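Local coordinates for phosphoribosylaminoimidazole-succinocarboxamide synthase (Thermotoga maritima, PDB 1KUT), which catalyses the ATP-dependent joining of L-aspartate to 5-amino-1-(5-phospho-D-ribosyl)imidazole-4-carboxylate, giving SAICAR in de novo purine synthesis, at residues K8-K11 with Y16-L19; G100-D105 with E165-K170. One frame throughout, in Å; residues are numbered along the deposited sequence.

Contact 1: residues K8-K11 with Y16-L19; sequences KIVK and YALL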
ATOM      1  N   LYS B   8       4.101 -16.072  20.700  1.00 35.44           N
ATOM      2  CA  LYS B   8       3.137 -16.519  21.682  1.00 34.81           C
ATOM      3  C   LYS B   8       2.271 -17.639  21.148  1.00 34.59           C
ATOM      4  O   LYS B   8       2.181 -17.854  19.932  1.00 34.16           O
ATOM      5  CB  LYS B   8       2.277 -15.340  22.158  1.00 34.17           C
ATOM      6  CG  LYS B   8       1.779 -14.465  21.046  1.00 33.63           C
ATOM      7  CD  LYS B   8       1.250 -13.159  21.592  1.00 33.11           C
ATOM      8  CE  LYS B   8       1.079 -12.157  20.473  1.00 32.34           C
ATOM      9  NZ  LYS B   8       2.370 -11.851  19.806  1.00 31.76           N
ATOM     10  N   ILE B   9       1.652 -18.352  22.085  1.00 34.39           N
ATOM     11  CA  ILE B   9       0.782 -19.474  21.787  1.00 34.65           C
ATOM     12  C   ILE B   9      -0.605 -19.156  22.342  1.00 34.96           C
ATOM     13  O   ILE B   9      -0.743 -18.705  23.486  1.00 34.54           O
ATOM     14  CB  ILE B   9       1.300 -20.750  22.485  1.00 34.70           C
ATOM     15  CG1 ILE B   9       2.783 -20.948  22.175  1.00 34.63           C
ATOM     16  CG2 ILE B   9       0.520 -21.961  22.022  1.00 34.75           C
ATOM     17  CD1 ILE B   9       3.462 -21.969  23.068  1.00 34.46           C
ATOM     18  N   VAL B  10      -1.635 -19.380  21.538  1.00 35.31           N
ATOM     19  CA  VAL B  10      -2.984 -19.132  22.009  1.00 36.13           C
ATOM     20  C   VAL B  10      -3.701 -20.465  22.206  1.00 36.83           C
ATOM     21  O   VAL B  10      -3.603 -21.376  21.382  1.00 36.88           O
ATOM     22  CB  VAL B  10      -3.784 -18.255  21.018  1.00 36.12           C
ATOM     23  CG1 VAL B  10      -4.123 -19.047  19.775  1.00 36.45           C
ATOM     24  CG2 VAL B  10      -5.045 -17.747  21.680  1.00 35.93           C
ATOM     25  N   LYS B  11      -4.409 -20.582  23.317  1.00 37.73           N
ATOM     26  CA  LYS B  11      -5.144 -21.794  23.614  1.00 38.63           C
ATOM     27  C   LYS B  11      -6.550 -21.446  24.070  1.00 39.24           C
ATOM     28  O   LYS B  11      -6.748 -20.821  25.115  1.00 39.23           O
ATOM     29  CB  LYS B  11      -4.418 -22.602  24.687  1.00 38.84           C
ATOM     30  CG  LYS B  11      -3.229 -23.383  24.152  1.00 39.49           C
ATOM     31  CD  LYS B  11      -2.318 -23.846  25.283  1.00 39.94           C
ATOM     32  CE  LYS B  11      -1.424 -24.994  24.832  1.00 40.31           C
ATOM     33  NZ  LYS B  11      -2.200 -26.262  24.619  1.00 40.51           N
ATOM     34  N   TYR B  16     -13.374 -18.247  27.494  1.00 39.20           N
ATOM     35  CA  TYR B  16     -12.205 -17.399  27.306  1.00 38.00           C
ATOM     36  C   TYR B  16     -11.071 -18.162  26.642  1.00 36.72           C
ATOM     37  O   TYR B  16     -11.154 -19.376  26.412  1.00 36.62           O
ATOM     38  CB  TYR B  16     -11.725 -16.851  28.647  1.00 38.25           C
ATOM     39  CG  TYR B  16     -12.736 -15.958  29.316  1.00 38.61           C
ATOM     40  CD1 TYR B  16     -12.921 -14.643  28.893  1.00 38.51           C
ATOM     41  CD2 TYR B  16     -13.524 -16.434  30.370  1.00 39.02           C
ATOM     42  CE1 TYR B  16     -13.871 -13.820  29.504  1.00 38.81           C
ATOM     43  CE2 TYR B  16     -14.477 -15.619  30.989  1.00 38.94           C
ATOM     44  CZ  TYR B  16     -14.647 -14.317  30.550  1.00 39.10           C
ATOM     45  OH  TYR B  16     -15.606 -13.523  31.144  1.00 39.36           O
ATOM     46  N   ALA B  17     -10.008 -17.437  26.328  1.00 35.24           N
ATOM     47  CA  ALA B  17      -8.854 -18.043  25.690  1.00 33.84           C
ATOM     48  C   ALA B  17      -7.640 -17.697  26.518  1.00 32.80           C
ATOM     49  O   ALA B  17      -7.689 -16.800  27.343  1.00 32.20           O
ATOM     50  CB  ALA B  17      -8.697 -17.506  24.264  1.00 33.52           C
ATOM     51  N   LEU B  18      -6.549 -18.418  26.309  1.00 32.36           N
ATOM     52  CA  LEU B  18      -5.322 -18.134  27.041  1.00 31.78           C
ATOM     53  C   LEU B  18      -4.244 -17.783  26.023  1.00 31.54           C
ATOM     54  O   LEU B  18      -4.156 -18.388  24.957  1.00 31.42           O
ATOM     55  CB  LEU B  18      -4.880 -19.344  27.883  1.00 31.53           C
ATOM     56  CG  LEU B  18      -5.659 -19.700  29.155  1.00 31.12           C
ATOM     57  CD1 LEU B  18      -4.998 -20.902  29.814  1.00 30.95           C
ATOM     58  CD2 LEU B  18      -5.682 -18.513  30.121  1.00 30.91           C
ATOM     59  N   LEU B  19      -3.434 -16.790  26.351  1.00 31.25           N
ATOM     60  CA  LEU B  19      -2.374 -16.371  25.459  1.00 31.28           C
ATOM     61  C   LEU B  19      -1.065 -16.443  26.232  1.00 31.44           C
ATOM     62  O   LEU B  19      -0.810 -15.637  27.144  1.00 31.53           O
ATOM     63  CB  LEU B  19      -2.644 -14.944  24.971  1.00 30.91           C
ATOM     64  CG  LEU B  19      -1.649 -14.295  24.003  1.00 30.94           C
ATOM     65  CD1 LEU B  19      -1.503 -15.142  22.747  1.00 30.62           C
ATOM     66  CD2 LEU B  19      -2.156 -12.896  23.643  1.00 30.81           C
TER
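The flat groups that meet are the backbone peptides at Lys11 and Leu18. Two hydrogen bonds join them, one each way. Lys11 N lies in the plane of the Leu18 carbonyl, 2.8 Å from Leu18 O, in a nearly straight bond (168° at the hydrogen). Leu18 N is 2.7 Å from Lys11 O but tilted 33° from the plane of that carbonyl. On one face of the sheet lie the side chains of Val10 and Leu19, and on the other those of Lys11 and Leu18. Next to the bonded pair along the strands, Val10 and Leu19 form a non-hydrogen-bonded pair, and Val10 CA lies 3.3 Å from Leu18 O as a CA-H...O contact. The two segments belong to a beta hairpin, strands 8-13 and 16-21, in the antiparallel N-terminal sheet. Strand 3-4 flanks it beside Val10 and strand 71-74 beside Ala17. As in other SAICAR synthetases, this part of the fold probably forms one side of the ATP cleft. Leu19 CG stands anti to the backbone N (chi1 -180°), which carries CD1 across to the aliphatic chain of Lys8. Leu19 CD1 lies 3.6 Å from Lys8 CD and also packs against Val10 CB. Beyond CD the lysine leads away, and NZ makes a salt bridge with Glu186. With an alanine at Leu19, the methylene chain of Lys8 would probably lose its apolar support and be freer to turn.

Contact 2: residues G100-D105 with E165-K170; sequences GAEGED and ELWDIK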
ATOM      1  N   GLY B 100      13.811  10.271   3.741  1.00 35.36           N
ATOM      2  CA  GLY B 100      13.537  11.112   4.893  1.00 36.45           C
ATOM      3  C   GLY B 100      14.559  10.920   5.996  1.00 37.16           C
ATOM      4  O   GLY B 100      15.507  10.140   5.847  1.00 37.19           O
ATOM      5  N   ALA B 101      14.370  11.628   7.107  1.00 37.71           N
ATOM      6  CA  ALA B 101      15.299  11.531   8.226  1.00 38.33           C
ATOM      7  C   ALA B 101      14.756  10.608   9.292  1.00 38.60           C
ATOM      8  O   ALA B 101      13.772  10.944   9.942  1.00 39.01           O
ATOM      9  CB  ALA B 101      15.539  12.907   8.822  1.00 38.16           C
ATOM     10  N   GLU B 102      15.382   9.449   9.474  1.00 38.80           N
ATOM     11  CA  GLU B 102      14.920   8.520  10.502  1.00 39.14           C
ATOM     12  C   GLU B 102      14.903   9.235  11.849  1.00 39.14           C
ATOM     13  O   GLU B 102      15.941   9.677  12.347  1.00 39.10           O
ATOM     14  CB  GLU B 102      15.829   7.297  10.602  1.00 39.65           C
ATOM     15  CG  GLU B 102      15.339   6.270  11.614  1.00 40.49           C
ATOM     16  CD  GLU B 102      16.213   5.035  11.667  1.00 41.36           C
ATOM     17  OE1 GLU B 102      17.352   5.133  12.181  1.00 41.72           O
ATOM     18  OE2 GLU B 102      15.764   3.964  11.188  1.00 41.80           O
ATOM     19  N   GLY B 103      13.714   9.343  12.429  1.00 39.09           N
ATOM     20  CA  GLY B 103      13.563  10.019  13.699  1.00 39.20           C
ATOM     21  C   GLY B 103      12.798  11.306  13.489  1.00 39.30           C
ATOM     22  O   GLY B 103      12.314  11.912  14.453  1.00 39.25           O
ATOM     23  N   GLU B 104      12.688  11.734  12.231  1.00 39.26           N
ATOM     24  CA  GLU B 104      11.961  12.961  11.938  1.00 39.56           C
ATOM     25  C   GLU B 104      10.498  12.731  12.232  1.00 39.19           C
ATOM     26  O   GLU B 104       9.959  11.646  11.993  1.00 38.97           O
ATOM     27  CB  GLU B 104      12.105  13.408  10.472  1.00 40.26           C
ATOM     28  CG  GLU B 104      11.447  14.796  10.235  1.00 42.15           C
ATOM     29  CD  GLU B 104      11.470  15.280   8.781  1.00 42.89           C
ATOM     30  OE1 GLU B 104      12.575  15.415   8.211  1.00 43.45           O
ATOM     31  OE2 GLU B 104      10.378  15.535   8.213  1.00 43.08           O
ATOM     32  N   ASP B 105       9.860  13.768  12.754  1.00 38.86           N
ATOM     33  CA  ASP B 105       8.455  13.703  13.092  1.00 38.47           C
ATOM     34  C   ASP B 105       7.657  13.732  11.800  1.00 37.97           C
ATOM     35  O   ASP B 105       8.158  14.153  10.752  1.00 37.88           O
ATOM     36  CB  ASP B 105       8.074  14.913  13.946  1.00 39.14           C
ATOM     37  CG  ASP B 105       9.053  15.154  15.076  1.00 39.61           C
ATOM     38  OD1 ASP B 105       9.172  16.313  15.519  1.00 39.95           O
ATOM     39  OD2 ASP B 105       9.700  14.185  15.525  1.00 40.07           O
ATOM     40  N   GLU B 165       9.548   8.834  23.909  1.00 31.96           N
ATOM     41  CA  GLU B 165       8.700   9.101  22.765  1.00 30.96           C
ATOM     42  C   GLU B 165       8.437   7.888  21.902  1.00 29.66           C
ATOM     43  O   GLU B 165       9.339   7.113  21.555  1.00 29.15           O
ATOM     44  CB  GLU B 165       9.261  10.244  21.924  1.00 31.94           C
ATOM     45  CG  GLU B 165      10.760  10.245  21.761  1.00 33.89           C
ATOM     46  CD  GLU B 165      11.222  11.392  20.876  1.00 35.17           C
ATOM     47  OE1 GLU B 165      10.769  12.541  21.108  1.00 35.70           O
ATOM     48  OE2 GLU B 165      12.035  11.141  19.956  1.00 35.97           O
ATOM     49  N   LEU B 166       7.159   7.736  21.578  1.00 28.22           N
ATOM     50  CA  LEU B 166       6.678   6.637  20.770  1.00 26.61           C
ATOM     51  C   LEU B 166       6.899   6.958  19.310  1.00 25.75           C
ATOM     52  O   LEU B 166       6.315   7.896  18.784  1.00 25.80           O
ATOM     53  CB  LEU B 166       5.190   6.427  21.046  1.00 26.05           C
ATOM     54  CG  LEU B 166       4.538   5.265  20.316  1.00 25.81           C
ATOM     55  CD1 LEU B 166       5.310   3.981  20.606  1.00 25.42           C
ATOM     56  CD2 LEU B 166       3.087   5.156  20.765  1.00 25.45           C
ATOM     57  N   TRP B 167       7.753   6.182  18.651  1.00 24.81           N
ATOM     58  CA  TRP B 167       8.043   6.404  17.243  1.00 23.64           C
ATOM     59  C   TRP B 167       6.962   5.838  16.336  1.00 22.84           C
ATOM     60  O   TRP B 167       6.453   6.522  15.444  1.00 22.05           O
ATOM     61  CB  TRP B 167       9.381   5.777  16.909  1.00 23.84           C
ATOM     62  CG  TRP B 167      10.498   6.607  17.349  1.00 24.37           C
ATOM     63  CD1 TRP B 167      10.562   7.360  18.491  1.00 24.75           C
ATOM     64  CD2 TRP B 167      11.744   6.790  16.671  1.00 24.85           C
ATOM     65  NE1 TRP B 167      11.779   8.002  18.563  1.00 25.25           N
ATOM     66  CE2 TRP B 167      12.523   7.670  17.459  1.00 25.24           C
ATOM     67  CE3 TRP B 167      12.283   6.296  15.473  1.00 24.42           C
ATOM     68  CZ2 TRP B 167      13.809   8.061  17.084  1.00 24.94           C
ATOM     69  CZ3 TRP B 167      13.554   6.684  15.108  1.00 24.07           C
ATOM     70  CH2 TRP B 167      14.306   7.558  15.910  1.00 24.48           C
ATOM     71  N   ASP B 168       6.644   4.571  16.558  1.00 22.41           N
ATOM     72  CA  ASP B 168       5.614   3.872  15.807  1.00 22.01           C
ATOM     73  C   ASP B 168       5.247   2.600  16.549  1.00 20.94           C
ATOM     74  O   ASP B 168       5.955   2.168  17.464  1.00 20.58           O
ATOM     75  CB  ASP B 168       6.072   3.547  14.391  1.00 23.19           C
ATOM     76  CG  ASP B 168       7.354   2.769  14.360  1.00 24.46           C
ATOM     77  OD1 ASP B 168       7.552   1.919  15.253  1.00 25.38           O
ATOM     78  OD2 ASP B 168       8.160   2.995  13.425  1.00 25.65           O
ATOM     79  N   ILE B 169       4.139   1.993  16.145  1.00 19.72           N
ATOM     80  CA  ILE B 169       3.652   0.814  16.822  1.00 18.34           C
ATOM     81  C   ILE B 169       2.754   0.061  15.862  1.00 18.27           C
ATOM     82  O   ILE B 169       2.135   0.664  15.000  1.00 18.11           O
ATOM     83  CB  ILE B 169       2.867   1.266  18.097  1.00 18.07           C
ATOM     84  CG1 ILE B 169       2.258   0.071  18.824  1.00 17.06           C
ATOM     85  CG2 ILE B 169       1.769   2.253  17.711  1.00 17.64           C
ATOM     86  CD1 ILE B 169       1.797   0.412  20.195  1.00 16.99           C
ATOM     87  N   LYS B 170       2.706  -1.259  15.992  1.00 18.37           N
ATOM     88  CA  LYS B 170       1.863  -2.085  15.133  1.00 18.13           C
ATOM     89  C   LYS B 170       0.751  -2.739  15.961  1.00 17.82           C
ATOM     90  O   LYS B 170       0.999  -3.214  17.074  1.00 17.54           O
ATOM     91  CB  LYS B 170       2.700  -3.185  14.475  1.00 18.79           C
ATOM     92  CG  LYS B 170       1.861  -4.140  13.629  1.00 20.10           C
ATOM     93  CD  LYS B 170       2.367  -5.573  13.713  1.00 21.60           C
ATOM     94  CE  LYS B 170       2.385  -6.086  15.158  1.00 22.22           C
ATOM     95  NZ  LYS B 170       2.296  -7.577  15.226  1.00 22.26           N
TER
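Trp167 has CG anti to its carbonyl carbon, beside the backbone N (chi1 -79°), which, with chi2 at 37°, brings the six-membered end of the indole up against the turn in 100-105. With chi1 at -177° the Glu102 chain runs out opposite its backbone nitrogen, and this sets Glu102 CG at the edge of the indole, near the ring plane, 3.9 Å from Trp167 CZ3. The two side chains cross at about a right angle. The backbone of Gly103 comes closer still: Gly103 CA meets the ring obliquely, 3.4 Å from Trp167 CH2. Ala101 to Glu104 form a type II beta turn with Gly103 in its third position, closed by a hydrogen bond of 2.7 Å from Glu104 N to Ala101 O. Gly103 has a positive phi, and a CB there would come 3.2 Å from Trp167 CH2, so the lack of a side chain suits both the turn and the ring. The turn precedes strand 105-115 of the antiparallel sheet that also contains strand 164-175. The chain just after strand 78-87 bonds to both segments: backbone hydrogen bonds join Lys90 to Gly103, and Leu88 and Lys89 to Trp167. Trp167 NE1 makes a weak hydrogen bond, 3.4 Å, to Glu165 OE2. Arg195, from strand 192-196, adds a cation-pi contact to Trp167.

Overall arrangement
From the N terminus, the chain enters contact 1 first. It closes a loop of four residues, the end of strand 8-13 and the hairpin turn. The chain then adds strands 63-67 and 71-74 to the N-terminal sheet and passes into the second sheet. Contact 2 opens after helix 93-98 and closes a loop of 59 residues, which holds the rest of strand 105-115, strand 124-125 and helices 127-132 and 138-160. The contacts follow in series and neither nest nor cross. They lie on opposite sides of the chain's centre. The centres of contact 1 and contact 2 are about 31 Å apart. Contact 1 joins neighbouring strands; contact 2 ties a surface turn to a strand of the second sheet.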